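Local coordinates for protein TetR family transcriptional regulator (Mycobacterium smegmatis, PDB 5XS9) that probably binds operator DNA as a dimeric TetR-type repressor (BioQ) and so controls the transcription of biotin-related genes, at residues R83-E94 and L141-Q152; I108-A119 and V129-I137. All coordinates share one frame; numbering follows the deposited sequence.

In the fold
Both contacts lie in the all-helical C-terminal part of a TetR-family regulator and share helix 129-155, which meets different partners at its two ends. In contact 2 the first turns of that helix, 129-137, cross helix 106-122; in contact 1 its later turns, 141-152, pack on the junction between helices 71-87 and 92-101. The centres of the two contacts are about 20 Å apart, and both segments of contact 2 fall between the two segments of contact 1 in the sequence. The second subunit reaches both. Contact 1 also adjoins helix 5-19 of the DNA-binding part, through His89 and Thr90, and so lies where the two parts of the chain join.

Contact 1. Residues R83-E94 and L141-Q152; sequences RDALLSHTDGAE and LGFTVDEQSRLQ
Arg83 and Glu147 form a bidentate, side-on salt bridge between helices 71-87 and 129-155 of the TetR-type C-terminal domain: NE donates to Glu147 OE1 (2.9 Å) and NH2 to Glu147 OE2 (2.7 Å). Both oxygens use their syn lone pairs, and the guanidinium and carboxylate planes are only 5° apart. Leu87 CD1 lies over one guanidinium face, toward its rim. With CG anti to the backbone N (chi1 168°) and the chain extended to NE, Arg83 spans the gap between helices whose axes approach no closer than 10.4 Å over 83-87 and 141-152; Arg83 NH1 has a weak bond to Thr171.

Gln148 holds the turn that joins helix 71-87 to helix 92-101. Its OE1 accepts from Ala93 N (2.9 Å) in the carbonyl plane, in the first turn of the new helix, while NE2 donates to Leu86 O (3.1 Å), near the end of the old one, tilted from that carbonyl plane. Two waters complete the amide: one accepts from NE2 and donates to Leu87 O, the other donates to OE1 and accepts from Glu94 N. One buried side chain thus ties together both sides of the type II turn His89-Gly92. Beyond it, His89 and Thr90 bond to Asp17 and Asp91 to Ile21, linking the turn to the N-terminal part of the chain.

Knobs-into-holes packing fills the interface. Gln148 sits among Leu86, Leu87, Gly92 and Ala93, and Thr144 among Arg83, Leu86, Leu87 and Ala93. Thr144 OG1 bonds back to Val140 O, while its methyl faces the leucines, with CG2 3.7 Å from Leu87 CD2. Ala93 CB also meets Val145 CG2, and Leu86 and Leu141 cross at about a right angle, with Leu86 CD1 3.9 Å from Leu141 CD2.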
loop_
_atom_site.group_PDB
_atom_site.type_symbol
_atom_site.label_atom_id
_atom_site.label_comp_id
_atom_site.label_asym_id
_atom_site.label_seq_id
_atom_site.Cartn_x
_atom_site.Cartn_y
_atom_site.Cartn_z
ATOM N N ARG A 83 -2.745 -12.622 -1.679
ATOM C CA ARG A 83 -3.431 -11.689 -2.551
ATOM C C ARG A 83 -4.904 -12.110 -2.820
ATOM O O ARG A 83 -5.831 -11.301 -2.816
ATOM C CB ARG A 83 -2.678 -11.601 -3.858
ATOM C CG ARG A 83 -3.472 -10.863 -4.947
ATOM C CD ARG A 83 -2.549 -10.512 -6.037
ATOM N NE ARG A 83 -3.270 -10.087 -7.217
ATOM C CZ ARG A 83 -3.598 -10.853 -8.242
ATOM N NH1 ARG A 83 -3.279 -12.122 -8.277
ATOM N NH2 ARG A 83 -4.256 -10.327 -9.266
ATOM N N ASP A 84 -5.100 -13.394 -3.077
ATOM C CA ASP A 84 -6.456 -13.907 -3.351
ATOM C C ASP A 84 -7.390 -13.660 -2.150
ATOM O O ASP A 84 -8.535 -13.169 -2.313
ATOM C CB ASP A 84 -6.417 -15.387 -3.796
ATOM C CG ASP A 84 -5.978 -15.559 -5.312
ATOM O OD1 ASP A 84 -5.961 -14.620 -6.218
ATOM O OD2 ASP A 84 -5.645 -16.715 -5.600
ATOM N N ALA A 85 -6.893 -13.866 -0.941
ATOM C CA ALA A 85 -7.715 -13.555 0.228
ATOM C C ALA A 85 -8.039 -12.079 0.346
ATOM O O ALA A 85 -9.186 -11.706 0.644
ATOM C CB ALA A 85 -7.108 -14.101 1.490
ATOM N N LEU A 86 -7.088 -11.198 0.032
ATOM C CA LEU A 86 -7.360 -9.803 0.120
ATOM C C LEU A 86 -8.393 -9.368 -0.932
ATOM O O LEU A 86 -9.264 -8.526 -0.674
ATOM C CB LEU A 86 -6.086 -8.948 -0.063
ATOM C CG LEU A 86 -4.927 -9.245 0.892
ATOM C CD1 LEU A 86 -3.623 -8.587 0.423
ATOM C CD2 LEU A 86 -5.308 -8.870 2.325
ATOM N N LEU A 87 -8.268 -9.930 -2.129
ATOM C CA LEU A 87 -9.187 -9.583 -3.223
ATOM C C LEU A 87 -10.628 -10.086 -3.045
ATOM O O LEU A 87 -11.507 -9.632 -3.729
ATOM C CB LEU A 87 -8.656 -10.084 -4.553
ATOM C CG LEU A 87 -7.426 -9.313 -5.012
ATOM C CD1 LEU A 87 -6.976 -9.959 -6.316
ATOM C CD2 LEU A 87 -7.661 -7.825 -5.190
ATOM N N SER A 88 -10.815 -10.977 -2.108
ATOM C CA SER A 88 -12.095 -11.639 -1.822
ATOM C C SER A 88 -13.016 -10.771 -1.038
ATOM O O SER A 88 -14.146 -11.146 -0.912
ATOM C CB SER A 88 -11.848 -12.951 -0.999
ATOM O OG SER A 88 -11.221 -13.817 -1.866
ATOM N N HIS A 89 -12.526 -9.689 -0.402
ATOM C CA HIS A 89 -13.360 -8.769 0.318
ATOM C C HIS A 89 -13.115 -7.352 -0.102
ATOM O O HIS A 89 -11.982 -6.999 -0.372
ATOM C CB HIS A 89 -13.092 -8.909 1.799
ATOM C CG HIS A 89 -13.313 -10.303 2.278
ATOM N ND1 HIS A 89 -14.565 -10.783 2.600
ATOM C CD2 HIS A 89 -12.466 -11.362 2.358
ATOM C CE1 HIS A 89 -14.478 -12.065 2.916
ATOM N NE2 HIS A 89 -13.221 -12.444 2.747
ATOM N N THR A 90 -14.193 -6.557 -0.188
ATOM C CA THR A 90 -14.107 -5.130 -0.409
ATOM C C THR A 90 -13.126 -4.439 0.605
ATOM O O THR A 90 -13.183 -4.625 1.824
ATOM C CB THR A 90 -15.475 -4.472 -0.223
ATOM O OG1 THR A 90 -16.456 -5.196 -0.980
ATOM C CG2 THR A 90 -15.481 -2.929 -0.693
ATOM N N ASP A 91 -12.192 -3.693 0.052
ATOM C CA ASP A 91 -11.184 -2.917 0.810
ATOM C C ASP A 91 -10.274 -3.847 1.655
ATOM O O ASP A 91 -9.618 -3.434 2.593
ATOM C CB ASP A 91 -11.816 -1.866 1.612
ATOM C CG ASP A 91 -12.513 -0.801 0.756
ATOM O OD1 ASP A 91 -12.033 -0.382 -0.323
ATOM O OD2 ASP A 91 -13.506 -0.334 1.253
ATOM N N GLY A 92 -10.191 -5.101 1.246
ATOM C CA GLY A 92 -9.467 -6.109 2.049
ATOM C C GLY A 92 -7.973 -5.847 2.168
ATOM O O GLY A 92 -7.415 -5.969 3.255
ATOM N N ALA A 93 -7.338 -5.441 1.059
ATOM C CA ALA A 93 -5.964 -5.151 1.130
ATOM C C ALA A 93 -5.706 -3.950 2.049
ATOM O O ALA A 93 -4.766 -3.972 2.800
ATOM C CB ALA A 93 -5.358 -4.953 -0.267
ATOM N N GLU A 94 -6.531 -2.921 1.976
ATOM C CA GLU A 94 -6.375 -1.736 2.841
ATOM C C GLU A 94 -6.576 -2.089 4.314
ATOM O O GLU A 94 -5.878 -1.592 5.190
ATOM C CB GLU A 94 -7.404 -0.657 2.471
ATOM C CG GLU A 94 -7.235 0.626 3.235
ATOM C CD GLU A 94 -8.375 1.637 2.954
ATOM O OE1 GLU A 94 -9.016 1.531 1.892
ATOM O OE2 GLU A 94 -8.642 2.507 3.814
ATOM N N LEU A 141 1.105 -6.060 -0.427
ATOM C CA LEU A 141 0.145 -5.072 -0.011
ATOM C C LEU A 141 0.034 -3.818 -0.869
ATOM O O LEU A 141 -1.088 -3.338 -1.143
ATOM C CB LEU A 141 0.323 -4.706 1.501
ATOM C CG LEU A 141 0.210 -5.824 2.505
ATOM C CD1 LEU A 141 0.675 -5.254 3.856
ATOM C CD2 LEU A 141 -1.182 -6.376 2.544
ATOM N N GLY A 142 1.145 -3.258 -1.306
ATOM C CA GLY A 142 1.113 -2.090 -2.216
ATOM C C GLY A 142 0.467 -2.479 -3.556
ATOM O O GLY A 142 -0.391 -1.771 -4.105
ATOM N N PHE A 143 0.858 -3.619 -4.058
ATOM C CA PHE A 143 0.317 -4.121 -5.338
ATOM C C PHE A 143 -1.182 -4.257 -5.241
ATOM O O PHE A 143 -1.905 -3.744 -6.079
ATOM C CB PHE A 143 0.933 -5.447 -5.721
ATOM C CG PHE A 143 0.444 -6.006 -7.036
ATOM C CD1 PHE A 143 1.213 -5.837 -8.180
ATOM C CD2 PHE A 143 -0.770 -6.622 -7.129
ATOM C CE1 PHE A 143 0.828 -6.314 -9.398
ATOM C CE2 PHE A 143 -1.208 -7.120 -8.381
ATOM C CZ PHE A 143 -0.384 -6.994 -9.499
ATOM N N THR A 144 -1.634 -4.896 -4.197
ATOM C CA THR A 144 -3.034 -5.296 -4.060
ATOM C C THR A 144 -3.940 -4.141 -3.606
ATOM O O THR A 144 -5.056 -4.064 -4.089
ATOM C CB THR A 144 -3.209 -6.519 -3.155
ATOM O OG1 THR A 144 -2.295 -7.574 -3.562
ATOM C CG2 THR A 144 -4.594 -7.011 -3.263
ATOM N N VAL A 145 -3.464 -3.202 -2.763
ATOM C CA VAL A 145 -4.188 -1.994 -2.529
ATOM C C VAL A 145 -4.409 -1.253 -3.844
ATOM O O VAL A 145 -5.495 -0.739 -4.086
ATOM C CB VAL A 145 -3.462 -1.063 -1.485
ATOM C CG1 VAL A 145 -4.151 0.287 -1.410
ATOM C CG2 VAL A 145 -3.433 -1.726 -0.090
ATOM N N ASP A 146 -3.384 -1.141 -4.673
ATOM C CA ASP A 146 -3.486 -0.395 -5.895
ATOM C C ASP A 146 -4.479 -1.096 -6.859
ATOM O O ASP A 146 -5.380 -0.454 -7.424
ATOM C CB ASP A 146 -2.118 -0.312 -6.523
ATOM C CG ASP A 146 -2.105 0.429 -7.873
ATOM O OD1 ASP A 146 -2.015 1.633 -7.888
ATOM O OD2 ASP A 146 -2.154 -0.211 -8.927
ATOM N N GLU A 147 -4.343 -2.413 -6.976
ATOM C CA GLU A 147 -5.217 -3.240 -7.858
ATOM C C GLU A 147 -6.712 -3.145 -7.476
ATOM O O GLU A 147 -7.594 -2.905 -8.286
ATOM C CB GLU A 147 -4.718 -4.679 -7.837
ATOM C CG GLU A 147 -5.558 -5.680 -8.618
ATOM C CD GLU A 147 -5.012 -7.093 -8.481
ATOM O OE1 GLU A 147 -4.430 -7.475 -7.432
ATOM O OE2 GLU A 147 -5.184 -7.822 -9.434
ATOM N N GLN A 148 -6.983 -3.253 -6.211
ATOM C CA GLN A 148 -8.333 -3.248 -5.699
ATOM C C GLN A 148 -8.962 -1.867 -5.704
ATOM O O GLN A 148 -10.152 -1.733 -6.021
ATOM C CB GLN A 148 -8.288 -3.934 -4.341
ATOM C CG GLN A 148 -9.568 -4.133 -3.626
ATOM C CD GLN A 148 -9.367 -5.074 -2.459
ATOM O OE1 GLN A 148 -8.538 -4.820 -1.554
ATOM N NE2 GLN A 148 -10.128 -6.153 -2.450
ATOM N N SER A 149 -8.195 -0.804 -5.438
ATOM C CA SER A 149 -8.721 0.471 -5.665
ATOM C C SER A 149 -9.147 0.650 -7.120
ATOM O O SER A 149 -10.188 1.227 -7.377
ATOM C CB SER A 149 -7.705 1.590 -5.428
ATOM O OG SER A 149 -7.283 1.418 -4.136
ATOM N N ARG A 150 -8.291 0.300 -8.039
ATOM C CA ARG A 150 -8.636 0.425 -9.447
ATOM C C ARG A 150 -9.859 -0.394 -9.865
ATOM O O ARG A 150 -10.707 0.118 -10.551
ATOM C CB ARG A 150 -7.443 0.139 -10.322
ATOM C CG ARG A 150 -6.383 1.224 -10.147
ATOM C CD ARG A 150 -5.260 1.133 -11.171
ATOM N NE ARG A 150 -4.215 0.270 -10.753
ATOM C CZ ARG A 150 -4.045 -0.999 -11.172
ATOM N NH1 ARG A 150 -4.852 -1.559 -12.099
ATOM N NH2 ARG A 150 -3.049 -1.744 -10.639
ATOM N N LEU A 151 -9.974 -1.622 -9.391
ATOM C CA LEU A 151 -11.120 -2.489 -9.735
ATOM C C LEU A 151 -12.388 -1.906 -9.135
ATOM O O LEU A 151 -13.423 -1.903 -9.791
ATOM C CB LEU A 151 -10.930 -3.936 -9.220
ATOM C CG LEU A 151 -9.901 -4.868 -9.858
ATOM C CD1 LEU A 151 -9.649 -6.130 -8.980
ATOM C CD2 LEU A 151 -10.413 -5.208 -11.276
ATOM N N GLN A 152 -12.311 -1.382 -7.910
ATOM C CA GLN A 152 -13.507 -0.885 -7.192
ATOM C C GLN A 152 -14.025 0.371 -7.845
ATOM O O GLN A 152 -15.236 0.556 -7.957
ATOM C CB GLN A 152 -13.287 -0.644 -5.683
ATOM C CG GLN A 152 -13.233 -1.986 -4.970
ATOM C CD GLN A 152 -12.753 -1.916 -3.543
ATOM O OE1 GLN A 152 -12.533 -0.826 -2.958
ATOM N NE2 GLN A 152 -12.582 -3.093 -2.961
HETATM O O HOH W 1 -11.405 -7.380 -4.929
HETATM O O HOH W 2 -7.922 -2.387 -0.491
#

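Contact 2. Residues I108-A119 and V129-I137; sequences ITEIVEQLGRAA and VDAAARTVI
Segments 108-119 and 129-137, of helices 106-122 and 129-155, cross steeply, at 116° between their N-to-C directions; their axes approach to 8.2 Å, and the nearest CA atoms, of Gly116 and Ala133, are 5.1 Å apart. Small residues permit this close crossing in the helical C-terminal domain of the TetR fold. Ala133 CB presses onto the backbone of the other helix, 3.3 Å from Val112 O, and also touches Leu115 CB. Beside it, Val129 CG1 rests on Gly116, which offers only backbone, 3.4 Å from Gly116 CA, a tight carbon contact. The valine's first torsion (chi1 151°) sets CG1 roughly anti to the backbone N and carries it over the glycine.

On one side of the crossing, Ile137 inserts its ethyl arm between Val112 and Leu115. Its CG1 lies 3.7 Å from Val112 CG2, the two side chains meeting at about a right angle, and its CD1 lies 3.7 Å from Leu115 CD1 and also touches Ile111 CG2. Leu115 CD1 reaches Val136 CG1 as well. Toward the start of helix 129-155, Ala119 CB meets Ala132 CB at 3.9 Å. The one polar link is a water that donates to both Val112 O and Asp130 OD1 at the margin of this apolar interface.

Around the crossing, helix 71-87 packs on Val136 and Ile137 through Cys79 and Leu82, and Phe100 of helix 92-101 touches Ile108 and Ile137. Leu185 of helix 170-186 meets Ala132, which also packs on Phe176 of the second subunit, while Arg134 NH2 bonds to Gln173 of that subunit.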
loop_
_atom_site.group_PDB
_atom_site.type_symbol
_atom_site.label_atom_id
_atom_site.label_comp_id
_atom_site.label_asym_id
_atom_site.label_seq_id
_atom_site.Cartn_x
_atom_site.Cartn_y
_atom_site.Cartn_z
ATOM N N ILE A 108 -1.328 -12.197 9.642
ATOM C CA ILE A 108 -0.270 -11.591 8.817
ATOM C C ILE A 108 1.108 -11.813 9.469
ATOM O O ILE A 108 2.080 -12.085 8.791
ATOM C CB ILE A 108 -0.576 -10.079 8.535
ATOM C CG1 ILE A 108 0.300 -9.601 7.386
ATOM C CG2 ILE A 108 -0.376 -9.243 9.770
ATOM C CD1 ILE A 108 -0.202 -10.136 6.062
ATOM N N THR A 109 1.167 -11.780 10.799
ATOM C CA THR A 109 2.404 -12.025 11.559
ATOM C C THR A 109 2.864 -13.477 11.290
ATOM O O THR A 109 4.037 -13.729 11.001
ATOM C CB THR A 109 2.144 -11.810 13.057
ATOM O OG1 THR A 109 1.784 -10.454 13.248
ATOM C CG2 THR A 109 3.398 -12.111 13.911
ATOM N N GLU A 110 1.923 -14.419 11.302
ATOM C CA GLU A 110 2.247 -15.777 10.924
ATOM C C GLU A 110 2.785 -15.865 9.463
ATOM O O GLU A 110 3.670 -16.647 9.191
ATOM C CB GLU A 110 1.056 -16.733 11.015
ATOM C CG GLU A 110 0.543 -16.951 12.420
ATOM C CD GLU A 110 -0.777 -17.741 12.447
ATOM O OE1 GLU A 110 -1.199 -18.310 11.399
ATOM O OE2 GLU A 110 -1.377 -17.780 13.548
ATOM N N ILE A 111 2.193 -15.133 8.535
ATOM C CA ILE A 111 2.646 -15.227 7.150
ATOM C C ILE A 111 4.062 -14.696 6.990
ATOM O O ILE A 111 4.862 -15.275 6.278
ATOM C CB ILE A 111 1.616 -14.553 6.182
ATOM C CG1 ILE A 111 0.354 -15.468 6.087
ATOM C CG2 ILE A 111 2.260 -14.368 4.799
ATOM C CD1 ILE A 111 -0.887 -14.681 5.710
ATOM N N VAL A 112 4.360 -13.599 7.664
ATOM C CA VAL A 112 5.674 -13.045 7.664
ATOM C C VAL A 112 6.729 -14.021 8.217
ATOM O O VAL A 112 7.768 -14.233 7.607
ATOM C CB VAL A 112 5.684 -11.764 8.539
ATOM C CG1 VAL A 112 7.083 -11.342 8.980
ATOM C CG2 VAL A 112 4.999 -10.645 7.813
ATOM N N GLU A 113 6.404 -14.711 9.311
ATOM C CA GLU A 113 7.302 -15.727 9.848
ATOM C C GLU A 113 7.446 -16.840 8.835
ATOM O O GLU A 113 8.539 -17.373 8.584
ATOM C CB GLU A 113 6.772 -16.226 11.234
ATOM C CG GLU A 113 7.330 -17.565 11.699
ATOM C CD GLU A 113 8.689 -17.508 12.433
ATOM O OE1 GLU A 113 9.522 -18.416 12.190
ATOM O OE2 GLU A 113 8.929 -16.605 13.278
ATOM N N GLN A 114 6.357 -17.247 8.219
ATOM C CA GLN A 114 6.511 -18.274 7.229
ATOM C C GLN A 114 7.396 -17.858 6.041
ATOM O O GLN A 114 8.220 -18.615 5.587
ATOM C CB GLN A 114 5.126 -18.716 6.763
ATOM C CG GLN A 114 5.113 -19.925 5.916
ATOM C CD GLN A 114 3.717 -20.558 5.831
ATOM O OE1 GLN A 114 3.025 -20.733 6.834
ATOM N NE2 GLN A 114 3.340 -20.960 4.645
ATOM N N LEU A 115 7.238 -16.635 5.551
ATOM C CA LEU A 115 8.098 -16.142 4.509
ATOM C C LEU A 115 9.596 -16.032 4.941
ATOM O O LEU A 115 10.480 -16.227 4.130
ATOM C CB LEU A 115 7.633 -14.776 4.025
ATOM C CG LEU A 115 6.306 -14.751 3.252
ATOM C CD1 LEU A 115 5.900 -13.299 3.146
ATOM C CD2 LEU A 115 6.398 -15.477 1.922
ATOM N N GLY A 116 9.845 -15.677 6.195
ATOM C CA GLY A 116 11.181 -15.682 6.749
ATOM C C GLY A 116 11.863 -17.011 6.655
ATOM O O GLY A 116 13.022 -17.058 6.346
ATOM N N ARG A 117 11.138 -18.117 6.811
ATOM C CA ARG A 117 11.749 -19.431 6.553
ATOM C C ARG A 117 12.225 -19.696 5.111
ATOM O O ARG A 117 13.256 -20.338 4.866
ATOM C CB ARG A 117 10.814 -20.528 7.031
ATOM C CG ARG A 117 10.632 -20.455 8.575
ATOM C CD ARG A 117 9.868 -21.670 9.144
ATOM N NE ARG A 117 8.422 -21.401 9.199
ATOM C CZ ARG A 117 7.753 -20.932 10.259
ATOM N NH1 ARG A 117 8.380 -20.707 11.422
ATOM N NH2 ARG A 117 6.433 -20.682 10.162
ATOM N N ALA A 118 11.509 -19.137 4.132
ATOM C CA ALA A 118 11.920 -19.275 2.762
ATOM C C ALA A 118 13.133 -18.375 2.564
ATOM O O ALA A 118 14.089 -18.737 1.887
ATOM C CB ALA A 118 10.750 -18.840 1.825
ATOM N N ALA A 119 13.113 -17.189 3.135
ATOM C CA ALA A 119 14.281 -16.258 2.969
ATOM C C ALA A 119 15.563 -16.901 3.505
ATOM O O ALA A 119 16.632 -16.799 2.923
ATOM C CB ALA A 119 14.027 -14.936 3.650
ATOM N N VAL A 129 16.361 -11.731 7.953
ATOM C CA VAL A 129 15.232 -12.534 7.485
ATOM C C VAL A 129 13.894 -11.800 7.614
ATOM O O VAL A 129 13.064 -11.885 6.710
ATOM C CB VAL A 129 15.255 -13.884 8.203
ATOM C CG1 VAL A 129 13.897 -14.508 8.365
ATOM C CG2 VAL A 129 16.245 -14.824 7.466
ATOM N N ASP A 130 13.699 -11.113 8.738
ATOM C CA ASP A 130 12.483 -10.382 9.008
ATOM C C ASP A 130 12.302 -9.203 8.042
ATOM O O ASP A 130 11.185 -9.020 7.604
ATOM C CB ASP A 130 12.401 -9.877 10.475
ATOM C CG ASP A 130 12.043 -10.998 11.487
ATOM O OD1 ASP A 130 11.599 -12.145 11.101
ATOM O OD2 ASP A 130 12.211 -10.700 12.703
ATOM N N ALA A 131 13.356 -8.419 7.770
ATOM C CA ALA A 131 13.334 -7.370 6.765
ATOM C C ALA A 131 12.994 -7.951 5.343
ATOM O O ALA A 131 12.277 -7.312 4.594
ATOM C CB ALA A 131 14.603 -6.584 6.752
ATOM N N ALA A 132 13.562 -9.113 5.015
ATOM C CA ALA A 132 13.298 -9.793 3.740
ATOM C C ALA A 132 11.849 -10.170 3.618
ATOM O O ALA A 132 11.221 -9.869 2.599
ATOM C CB ALA A 132 14.180 -10.999 3.560
ATOM N N ALA A 133 11.289 -10.734 4.681
ATOM C CA ALA A 133 9.911 -11.162 4.697
ATOM C C ALA A 133 8.970 -9.975 4.625
ATOM O O ALA A 133 8.045 -9.999 3.801
ATOM C CB ALA A 133 9.599 -12.046 5.892
ATOM N N ARG A 134 9.247 -8.912 5.385
ATOM C CA ARG A 134 8.452 -7.719 5.319
ATOM C C ARG A 134 8.498 -7.062 3.930
ATOM O O ARG A 134 7.500 -6.507 3.465
ATOM C CB ARG A 134 8.889 -6.695 6.382
ATOM C CG ARG A 134 8.355 -7.080 7.772
ATOM C CD ARG A 134 8.535 -5.991 8.806
ATOM N NE ARG A 134 9.917 -5.688 8.990
ATOM C CZ ARG A 134 10.711 -6.191 9.958
ATOM N NH1 ARG A 134 10.273 -7.069 10.864
ATOM N NH2 ARG A 134 11.982 -5.808 9.998
ATOM N N THR A 135 9.659 -7.122 3.280
ATOM C CA THR A 135 9.838 -6.590 1.951
ATOM C C THR A 135 8.815 -7.228 0.964
ATOM O O THR A 135 8.123 -6.521 0.198
ATOM C CB THR A 135 11.274 -6.777 1.475
ATOM O OG1 THR A 135 12.203 -5.944 2.278
ATOM C CG2 THR A 135 11.381 -6.345 0.002
ATOM N N VAL A 136 8.718 -8.539 1.023
ATOM C CA VAL A 136 7.732 -9.264 0.223
ATOM C C VAL A 136 6.334 -8.843 0.595
ATOM O O VAL A 136 5.527 -8.531 -0.307
ATOM C CB VAL A 136 7.923 -10.768 0.388
ATOM C CG1 VAL A 136 6.840 -11.605 -0.368
ATOM C CG2 VAL A 136 9.354 -11.184 -0.038
ATOM N N ILE A 137 6.041 -8.723 1.903
ATOM C CA ILE A 137 4.691 -8.325 2.277
ATOM C C ILE A 137 4.365 -6.938 1.778
ATOM O O ILE A 137 3.218 -6.695 1.357
ATOM C CB ILE A 137 4.457 -8.435 3.813
ATOM C CG1 ILE A 137 4.429 -9.877 4.211
ATOM C CG2 ILE A 137 3.177 -7.780 4.243
ATOM C CD1 ILE A 137 3.359 -10.694 3.524
HETATM O O HOH W 3 10.306 -13.959 9.181
#